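Local structure of UPF0201 protein MJ1564 (Methanocaldococcus jannaschii DSM 2661, 2PZZ) at residues A66-M69 with V70-G74; G74-E77 with N78-K81. The protein is of unknown function but belongs to an archaeal family resembling RNA-binding proteins in structure, although an RNA-binding role is thought unlikely. All blocks are in the same frame, centred on the assembly; numbering follows the deposited sequence.

Contacts 1 and 2 are consecutive in the chain: residues 66-74 form the last turns and the end of helix 64-73, and residues 74-81 turn back to begin strand 79-84. They share G74, and their centres lie about 10 Å apart. Besides this residue, T80 ties them together, since its OG1 is 2.5 Å from L71 O, a probable hydrogen bond from the strand to the last turn of the helix. Both contacts lean on helix 116-123, contact 1 through R68 and L71, contact 2 through M75 and T80. The pair forms one helix-to-strand connection.

Contact 1: A66-M69 with V70-G74; sequences AARM and VLEKG
R68 and E72, one helical turn apart, form a salt bridge along the flank of the helix, their side chains slanting across each other. The arginine chain starts out with CG trans to the backbone N (chi1 -179°) and then turns at chi2 (51°), which brings NE 2.6 Å from E72 OE2. The carboxylate oxygen comes to the guanidinium edge, a little out of its plane, and offers its anti side; the two flat groups are turned 52° apart. R68 NH1 also binds the backbone O of A124, while R126 offers E72 OE2 a second, weaker ion pair. A leucine in place of R68 would probably leave E72 without its close cationic mate and A124 O without this donor. M69, a selenomethionine, and K73 run side by side in the same direction; their exposed ends, M69 CE and K73 NZ, approach to a doubtful 3.1 Å. L71 goes to the buried face, where its CG rests 3.0 Å from A67 O and its side chain reaches I120 and F82. Next to it, V70 CG2 lies 3.3 Å from A66 O and the side chain meets F96 and F82. The backbone bonds are regular, from V70 N to A66 O (3.0 Å) through K73 N to M69 O (3.0 Å). This is the i to i+4 pattern of an amphipathic alpha-helix, here at its C-terminal end, wedged between helix 116-123 and the sheet.

Contact 2: G74-E77 with N78-K81; sequences GMTE and NATK
G74 faces K81 at the open end of a hairpin-like reversal, whose beta turn has E77 and N78 at its corners and whose second arm starts strand 79-84, outermost in this chain's sheet. G74 O accepts K81 N at 3.2 Å, with the donor well above the carbonyl plane, and also receives a CA-H...O contact from T80. A CB on G74 would fall 2.1 Å from K81 O, so the close approach suits a residue without a side chain. M75, a selenomethionine, puts its CA 3.4 Å from A79 O in a second CA-H...O contact; its side chain leads away to I116, M117 and I120 of helix 116-123. T76 supplies the straightest bond, N to A79 O at 2.8 Å and 174° at the hydrogen. Set between its own N and carbonyl carbon (chi1 45°), T76 OG1 reaches a water at 2.8 Å, which in turn weakly accepts N78 N at 3.4 Å. The backbones of N78 and T80 bond to A110 and I108, joining the turn to the antiparallel sheet. At the exposed corner, E77 and N78 lie alongside each other, carboxylate and amide planes 20° apart, with E77 CB 4.0 Å from N78 OD1.

Contact 1: A66-M69 with V70-G74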
loop_
_atom_site.group_PDB
_atom_site.type_symbol
_atom_site.label_atom_id
_atom_site.label_comp_id
_atom_site.label_asym_id
_atom_site.label_seq_id
_atom_site.Cartn_x
_atom_site.Cartn_y
_atom_site.Cartn_z
ATOM N N ALA A 66 -3.037 -5.897 -22.155
ATOM C CA ALA A 66 -2.107 -5.606 -21.078
ATOM C C ALA A 66 -1.781 -6.890 -20.319
ATOM O O ALA A 66 -0.625 -7.169 -20.022
ATOM C CB ALA A 66 -2.706 -4.569 -20.129
ATOM N N ALA A 67 -2.812 -7.668 -20.010
ATOM C CA ALA A 67 -2.630 -8.912 -19.279
ATOM C C ALA A 67 -1.699 -9.867 -20.024
ATOM O O ALA A 67 -0.809 -10.458 -19.423
ATOM C CB ALA A 67 -3.980 -9.575 -19.025
ATOM N N ARG A 68 -1.897 -10.000 -21.331
ATOM C CA ARG A 68 -1.062 -10.888 -22.133
ATOM C C ARG A 68 0.410 -10.506 -22.032
ATOM O O ARG A 68 1.274 -11.359 -21.856
ATOM C CB ARG A 68 -1.508 -10.847 -23.595
ATOM C CG ARG A 68 -0.709 -11.760 -24.527
ATOM C CD ARG A 68 -0.607 -13.211 -24.014
ATOM N NE ARG A 68 -0.095 -14.058 -25.080
ATOM C CZ ARG A 68 -0.843 -14.533 -26.067
ATOM N NH1 ARG A 68 -2.143 -14.266 -26.102
ATOM N NH2 ARG A 68 -0.281 -15.208 -27.060
HETATM N N MSE A 69 0.688 -9.210 -22.131
HETATM C CA MSE A 69 2.053 -8.730 -22.054
HETATM C C MSE A 69 2.644 -9.019 -20.676
HETATM O O MSE A 69 3.776 -9.496 -20.567
HETATM C CB MSE A 69 2.107 -7.226 -22.328
HETATM C CG MSE A 69 3.524 -6.674 -22.426
HETATM SE SE MSE A 69 3.612 -4.743 -22.261
HETATM C CE MSE A 69 3.979 -4.685 -20.357
ATOM N N VAL A 70 1.884 -8.730 -19.622
ATOM C CA VAL A 70 2.376 -8.965 -18.267
ATOM C C VAL A 70 2.624 -10.450 -17.972
ATOM O O VAL A 70 3.619 -10.809 -17.346
ATOM C CB VAL A 70 1.401 -8.395 -17.213
ATOM C CG1 VAL A 70 1.865 -8.769 -15.814
ATOM C CG2 VAL A 70 1.320 -6.859 -17.352
ATOM N N LEU A 71 1.720 -11.310 -18.424
ATOM C CA LEU A 71 1.873 -12.743 -18.198
ATOM C C LEU A 71 3.083 -13.323 -18.941
ATOM O O LEU A 71 3.801 -14.163 -18.400
ATOM C CB LEU A 71 0.593 -13.483 -18.605
ATOM C CG LEU A 71 -0.651 -13.029 -17.830
ATOM C CD1 LEU A 71 -1.872 -13.867 -18.215
ATOM C CD2 LEU A 71 -0.376 -13.145 -16.339
ATOM N N GLU A 72 3.315 -12.887 -20.173
ATOM C CA GLU A 72 4.460 -13.409 -20.912
ATOM C C GLU A 72 5.759 -12.921 -20.294
ATOM O O GLU A 72 6.732 -13.672 -20.196
ATOM C CB GLU A 72 4.391 -12.998 -22.376
ATOM C CG GLU A 72 3.300 -13.698 -23.132
ATOM C CD GLU A 72 3.395 -13.440 -24.609
ATOM O OE1 GLU A 72 4.428 -12.874 -25.032
ATOM O OE2 GLU A 72 2.454 -13.803 -25.349
ATOM N N LYS A 73 5.761 -11.665 -19.852
ATOM C CA LYS A 73 6.934 -11.072 -19.221
ATOM C C LYS A 73 7.351 -11.785 -17.934
ATOM O O LYS A 73 8.538 -11.830 -17.605
ATOM C CB LYS A 73 6.661 -9.597 -18.923
ATOM C CG LYS A 73 7.778 -8.864 -18.202
ATOM C CD LYS A 73 7.491 -7.358 -18.173
ATOM C CE LYS A 73 7.268 -6.822 -19.591
ATOM N NZ LYS A 73 6.959 -5.359 -19.641
ATOM N N GLY A 74 6.380 -12.329 -17.201
ATOM C CA GLY A 74 6.693 -13.023 -15.960
ATOM C C GLY A 74 6.769 -14.530 -16.156
ATOM O O GLY A 74 6.909 -15.297 -15.207
#

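Contact 2: G74-E77 with N78-K81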
loop_
_atom_site.group_PDB
_atom_site.type_symbol
_atom_site.label_atom_id
_atom_site.label_comp_id
_atom_site.label_asym_id
_atom_site.label_seq_id
_atom_site.Cartn_x
_atom_site.Cartn_y
_atom_site.Cartn_z
ATOM N N GLY A 74 6.380 -12.329 -17.201
ATOM C CA GLY A 74 6.693 -13.023 -15.960
ATOM C C GLY A 74 6.769 -14.530 -16.156
ATOM O O GLY A 74 6.909 -15.297 -15.207
HETATM N N MSE A 75 6.691 -14.948 -17.409
HETATM C CA MSE A 75 6.722 -16.361 -17.762
HETATM C C MSE A 75 8.065 -17.090 -17.650
HETATM O O MSE A 75 9.122 -16.558 -17.986
HETATM C CB MSE A 75 6.197 -16.528 -19.184
HETATM C CG MSE A 75 6.218 -17.962 -19.701
HETATM SE SE MSE A 75 5.214 -18.143 -21.357
HETATM C CE MSE A 75 6.375 -17.147 -22.550
ATOM N N THR A 76 7.995 -18.324 -17.170
ATOM C CA THR A 76 9.151 -19.202 -17.057
ATOM C C THR A 76 8.692 -20.512 -17.690
ATOM O O THR A 76 7.640 -20.557 -18.340
ATOM C CB THR A 76 9.582 -19.439 -15.597
ATOM O OG1 THR A 76 8.431 -19.707 -14.799
ATOM C CG2 THR A 76 10.336 -18.218 -15.043
ATOM N N GLU A 77 9.453 -21.582 -17.506
ATOM C CA GLU A 77 9.092 -22.835 -18.143
ATOM C C GLU A 77 7.704 -23.384 -17.814
ATOM O O GLU A 77 6.923 -23.648 -18.719
ATOM C CB GLU A 77 10.167 -23.894 -17.860
ATOM C CG GLU A 77 10.136 -25.051 -18.841
ATOM C CD GLU A 77 11.382 -25.918 -18.749
ATOM O OE1 GLU A 77 11.470 -26.908 -19.508
ATOM O OE2 GLU A 77 12.266 -25.604 -17.920
ATOM N N ASN A 78 7.394 -23.555 -16.535
ATOM C CA ASN A 78 6.094 -24.107 -16.139
ATOM C C ASN A 78 5.221 -23.143 -15.344
ATOM O O ASN A 78 4.277 -23.564 -14.675
ATOM C CB ASN A 78 6.321 -25.373 -15.312
ATOM C CG ASN A 78 7.409 -26.253 -15.897
ATOM O OD1 ASN A 78 8.472 -26.443 -15.294
ATOM N ND2 ASN A 78 7.162 -26.776 -17.086
ATOM N N ALA A 79 5.523 -21.852 -15.422
ATOM C CA ALA A 79 4.759 -20.875 -14.668
ATOM C C ALA A 79 4.885 -19.446 -15.183
ATOM O O ALA A 79 5.539 -19.184 -16.184
ATOM C CB ALA A 79 5.188 -20.924 -13.213
ATOM N N THR A 80 4.209 -18.536 -14.489
ATOM C CA THR A 80 4.253 -17.111 -14.780
ATOM C C THR A 80 3.853 -16.429 -13.484
ATOM O O THR A 80 3.185 -17.026 -12.641
ATOM C CB THR A 80 3.294 -16.685 -15.919
ATOM O OG1 THR A 80 3.553 -15.314 -16.251
ATOM C CG2 THR A 80 1.833 -16.830 -15.501
ATOM N N LYS A 81 4.286 -15.192 -13.301
ATOM C CA LYS A 81 3.959 -14.470 -12.080
ATOM C C LYS A 81 3.733 -13.007 -12.410
ATOM O O LYS A 81 4.115 -12.543 -13.482
ATOM C CB LYS A 81 5.094 -14.616 -11.068
ATOM C CG LYS A 81 6.425 -14.092 -11.564
ATOM C CD LYS A 81 7.577 -14.589 -10.694
ATOM C CE LYS A 81 8.917 -14.056 -11.198
ATOM N NZ LYS A 81 10.073 -14.697 -10.496
HETATM O O HOH W 1 9.293 -22.268 -14.062
#